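Local coordinates for fucolectin-related protein (Streptococcus pneumoniae, PDB 2J22) that probably binds fucose-containing glycans such as blood group antigens, as a calcium-containing carbohydrate-binding module of a pneumococcal virulence factor, at residues K19-S24 / S58-L64. Residues are numbered along the deposited sequence; the frame is centred on the assembly and turned at random.
Sequences KETRQS and SWWEIDL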
loop_
_atom_site.group_PDB
_atom_site.type_symbol
_atom_site.label_atom_id
_atom_site.label_comp_id
_atom_site.label_asym_id
_atom_site.label_seq_id
_atom_site.Cartn_x
_atom_site.Cartn_y
_atom_site.Cartn_z
ATOM N N LYS A 19 -2.205 11.707 -2.787
ATOM C CA LYS A 19 -0.954 11.616 -3.554
ATOM C C LYS A 19 -1.215 10.827 -4.813
ATOM O O LYS A 19 -2.243 10.145 -4.923
ATOM C CB LYS A 19 0.140 10.928 -2.749
ATOM C CG LYS A 19 0.637 11.774 -1.591
ATOM C CD LYS A 19 1.353 13.005 -2.121
ATOM C CE LYS A 19 1.995 13.811 -0.975
ATOM N NZ LYS A 19 0.975 14.524 -0.135
ATOM N N GLU A 20 -0.318 10.923 -5.776
ATOM C CA GLU A 20 -0.495 10.172 -7.014
ATOM C C GLU A 20 -0.208 8.704 -6.762
ATOM O O GLU A 20 0.857 8.363 -6.192
ATOM C CB GLU A 20 0.447 10.700 -8.103
ATOM C CG GLU A 20 -0.117 11.922 -8.831
ATOM C CD GLU A 20 0.977 12.693 -9.568
ATOM O OE1 GLU A 20 2.031 12.992 -8.928
ATOM O OE2 GLU A 20 0.795 12.994 -10.788
ATOM N N THR A 21 -1.157 7.855 -7.149
ATOM C CA THR A 21 -0.966 6.408 -7.063
ATOM C C THR A 21 -1.001 5.704 -8.419
ATOM O O THR A 21 -1.555 6.240 -9.455
ATOM C CB THR A 21 -1.968 5.774 -6.067
ATOM O OG1 THR A 21 -3.305 6.033 -6.509
ATOM C CG2 THR A 21 -1.874 6.446 -4.713
ATOM N N ARG A 22 -0.427 4.505 -8.456
ATOM C CA ARG A 22 -0.636 3.664 -9.614
ATOM C C ARG A 22 -0.487 2.173 -9.234
ATOM O O ARG A 22 -0.009 1.852 -8.145
ATOM C CB ARG A 22 0.324 4.065 -10.762
ATOM C CG ARG A 22 1.733 3.673 -10.511
ATOM C CD ARG A 22 2.743 4.337 -11.423
ATOM N NE ARG A 22 4.083 3.877 -11.042
ATOM C CZ ARG A 22 4.833 3.144 -11.844
ATOM N NH1 ARG A 22 4.371 2.820 -13.049
ATOM N NH2 ARG A 22 6.027 2.740 -11.464
ATOM N N GLN A 23 -0.853 1.274 -10.137
ATOM C CA GLN A 23 -0.738 -0.147 -9.803
ATOM C C GLN A 23 -0.593 -0.955 -11.077
ATOM O O GLN A 23 -0.760 -0.426 -12.173
ATOM C CB GLN A 23 -1.938 -0.609 -8.912
ATOM C CG GLN A 23 -3.368 -0.463 -9.514
ATOM C CD GLN A 23 -4.530 -0.671 -8.499
ATOM O OE1 GLN A 23 -4.313 -0.847 -7.263
ATOM N NE2 GLN A 23 -5.721 -0.730 -9.002
ATOM N N SER A 24 -0.264 -2.220 -10.929
ATOM C CA SER A 24 0.061 -3.117 -12.016
ATOM C C SER A 24 -1.115 -3.232 -12.989
ATOM O O SER A 24 -0.892 -3.262 -14.203
ATOM C CB SER A 24 0.460 -4.470 -11.451
ATOM O OG SER A 24 -0.623 -4.978 -10.670
ATOM N N SER A 58 1.243 -8.851 -8.962
ATOM C CA SER A 58 0.469 -7.671 -8.604
ATOM C C SER A 58 1.215 -6.731 -7.657
ATOM O O SER A 58 1.840 -7.170 -6.690
ATOM C CB SER A 58 -0.885 -8.058 -7.970
ATOM O OG SER A 58 -1.565 -9.024 -8.770
ATOM N N TRP A 59 1.118 -5.418 -7.916
ATOM C CA TRP A 59 1.748 -4.454 -7.047
ATOM C C TRP A 59 0.943 -3.135 -7.091
ATOM O O TRP A 59 0.120 -2.925 -7.957
ATOM C CB TRP A 59 3.248 -4.250 -7.431
ATOM C CG TRP A 59 3.431 -3.840 -8.907
ATOM C CD1 TRP A 59 3.783 -4.648 -9.933
ATOM C CD2 TRP A 59 3.280 -2.530 -9.463
ATOM N NE1 TRP A 59 3.835 -3.936 -11.113
ATOM C CE2 TRP A 59 3.526 -2.629 -10.850
ATOM C CE3 TRP A 59 2.947 -1.266 -8.928
ATOM C CZ2 TRP A 59 3.420 -1.526 -11.720
ATOM C CZ3 TRP A 59 2.843 -0.166 -9.774
ATOM C CH2 TRP A 59 3.102 -0.303 -11.173
ATOM N N TRP A 60 1.238 -2.270 -6.143
ATOM C CA TRP A 60 0.650 -0.943 -6.021
ATOM C C TRP A 60 1.712 0.031 -5.505
ATOM O O TRP A 60 2.605 -0.326 -4.715
ATOM C CB TRP A 60 -0.579 -1.011 -5.081
ATOM C CG TRP A 60 -1.172 0.297 -4.629
ATOM C CD1 TRP A 60 -2.385 0.787 -4.986
ATOM C CD2 TRP A 60 -0.668 1.162 -3.615
ATOM N NE1 TRP A 60 -2.639 1.937 -4.292
ATOM C CE2 TRP A 60 -1.618 2.174 -3.427
ATOM C CE3 TRP A 60 0.488 1.155 -2.798
ATOM C CZ2 TRP A 60 -1.425 3.250 -2.553
ATOM C CZ3 TRP A 60 0.675 2.196 -1.882
ATOM C CH2 TRP A 60 -0.276 3.245 -1.782
ATOM N N GLU A 61 1.634 1.277 -5.954
ATOM C CA GLU A 61 2.665 2.254 -5.627
ATOM C C GLU A 61 2.101 3.634 -5.369
ATOM O O GLU A 61 1.102 4.040 -6.008
ATOM C CB GLU A 61 3.589 2.407 -6.827
ATOM C CG GLU A 61 4.938 2.978 -6.515
ATOM C CD GLU A 61 5.809 2.767 -7.701
ATOM O OE1 GLU A 61 5.664 3.550 -8.678
ATOM O OE2 GLU A 61 6.552 1.788 -7.666
ATOM N N ILE A 62 2.779 4.369 -4.482
ATOM C CA ILE A 62 2.419 5.751 -4.141
ATOM C C ILE A 62 3.668 6.628 -4.292
ATOM O O ILE A 62 4.765 6.237 -3.877
ATOM C CB ILE A 62 1.833 5.861 -2.732
ATOM C CG1 ILE A 62 1.378 7.310 -2.464
ATOM C CG2 ILE A 62 2.856 5.330 -1.671
ATOM C CD1 ILE A 62 0.674 7.518 -1.160
ATOM N N ASP A 63 3.473 7.783 -4.957
ATOM C CA ASP A 63 4.522 8.793 -5.196
ATOM C C ASP A 63 4.209 9.941 -4.243
ATOM O O ASP A 63 3.157 10.570 -4.356
ATOM C CB ASP A 63 4.524 9.267 -6.664
ATOM C CG ASP A 63 5.730 10.228 -7.017
ATOM O OD1 ASP A 63 6.482 10.685 -6.154
ATOM O OD2 ASP A 63 6.009 10.526 -8.180
ATOM N N LEU A 64 5.085 10.152 -3.253
ATOM C CA LEU A 64 4.893 11.222 -2.254
ATOM C C LEU A 64 5.224 12.645 -2.777
ATOM O O LEU A 64 5.008 13.608 -2.054
ATOM C CB LEU A 64 5.698 10.943 -0.982
ATOM C CG LEU A 64 5.398 9.631 -0.247
ATOM C CD1 LEU A 64 6.424 9.459 0.841
ATOM C CD2 LEU A 64 3.931 9.623 0.348
HETATM O O HOH W 1 1.970 12.505 -5.664
#
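R22 and E61 face each other as an antiparallel hydrogen-bonded pair: R22 N donates to E61 O at 2.9 Å, and E61 N to R22 O. The ladder continues with D63 N to E20 O and, at the other end, S24 N to W59 O. There the serine hydroxyl also joins in, since S24 OG accepts from W59 N (3.3 Å) while also bonding D55. Near K19, a water links E20 N, E20 OE1 and D63 O.

The same R22–E61 pair forms a salt bridge. Both R22 NE and R22 NH2 lie 2.9 Å from E61 OE1, which sits near the guanidinium plane but receives both nitrogens from one face of its carboxylate. E61 OE2 turns to R127, so this carboxylate is shared by two arginines, which probably favours its charged form.

With its CG between the backbone N and the carbonyl carbon (chi1 56°), W59 lays one indole face against the Q23-S24 backbone; S24 CB makes a CH-pi contact there, 3.5 Å from the centroid of the five-membered ring, while W59 CH2 lies over the guanidinium face of R22, the two planes 60° apart.

On the opposite side of the sheet, T21 CG2 approaches W60 CZ2 (3.9 Å), and Q23 OE1 lies at the indole edge, 3.4 Å from W60 CD1, while Q23 NE2 hydrogen-bonds G30 O. W60 NE1 bonds to S32 O, and the ring packs against L139 and V142 of the facing sheet. Strand 20-23 is an outermost strand of a five-stranded antiparallel sheet, paired with strand 59-64, in the beta-sandwich characteristic of galactose-binding-like domains.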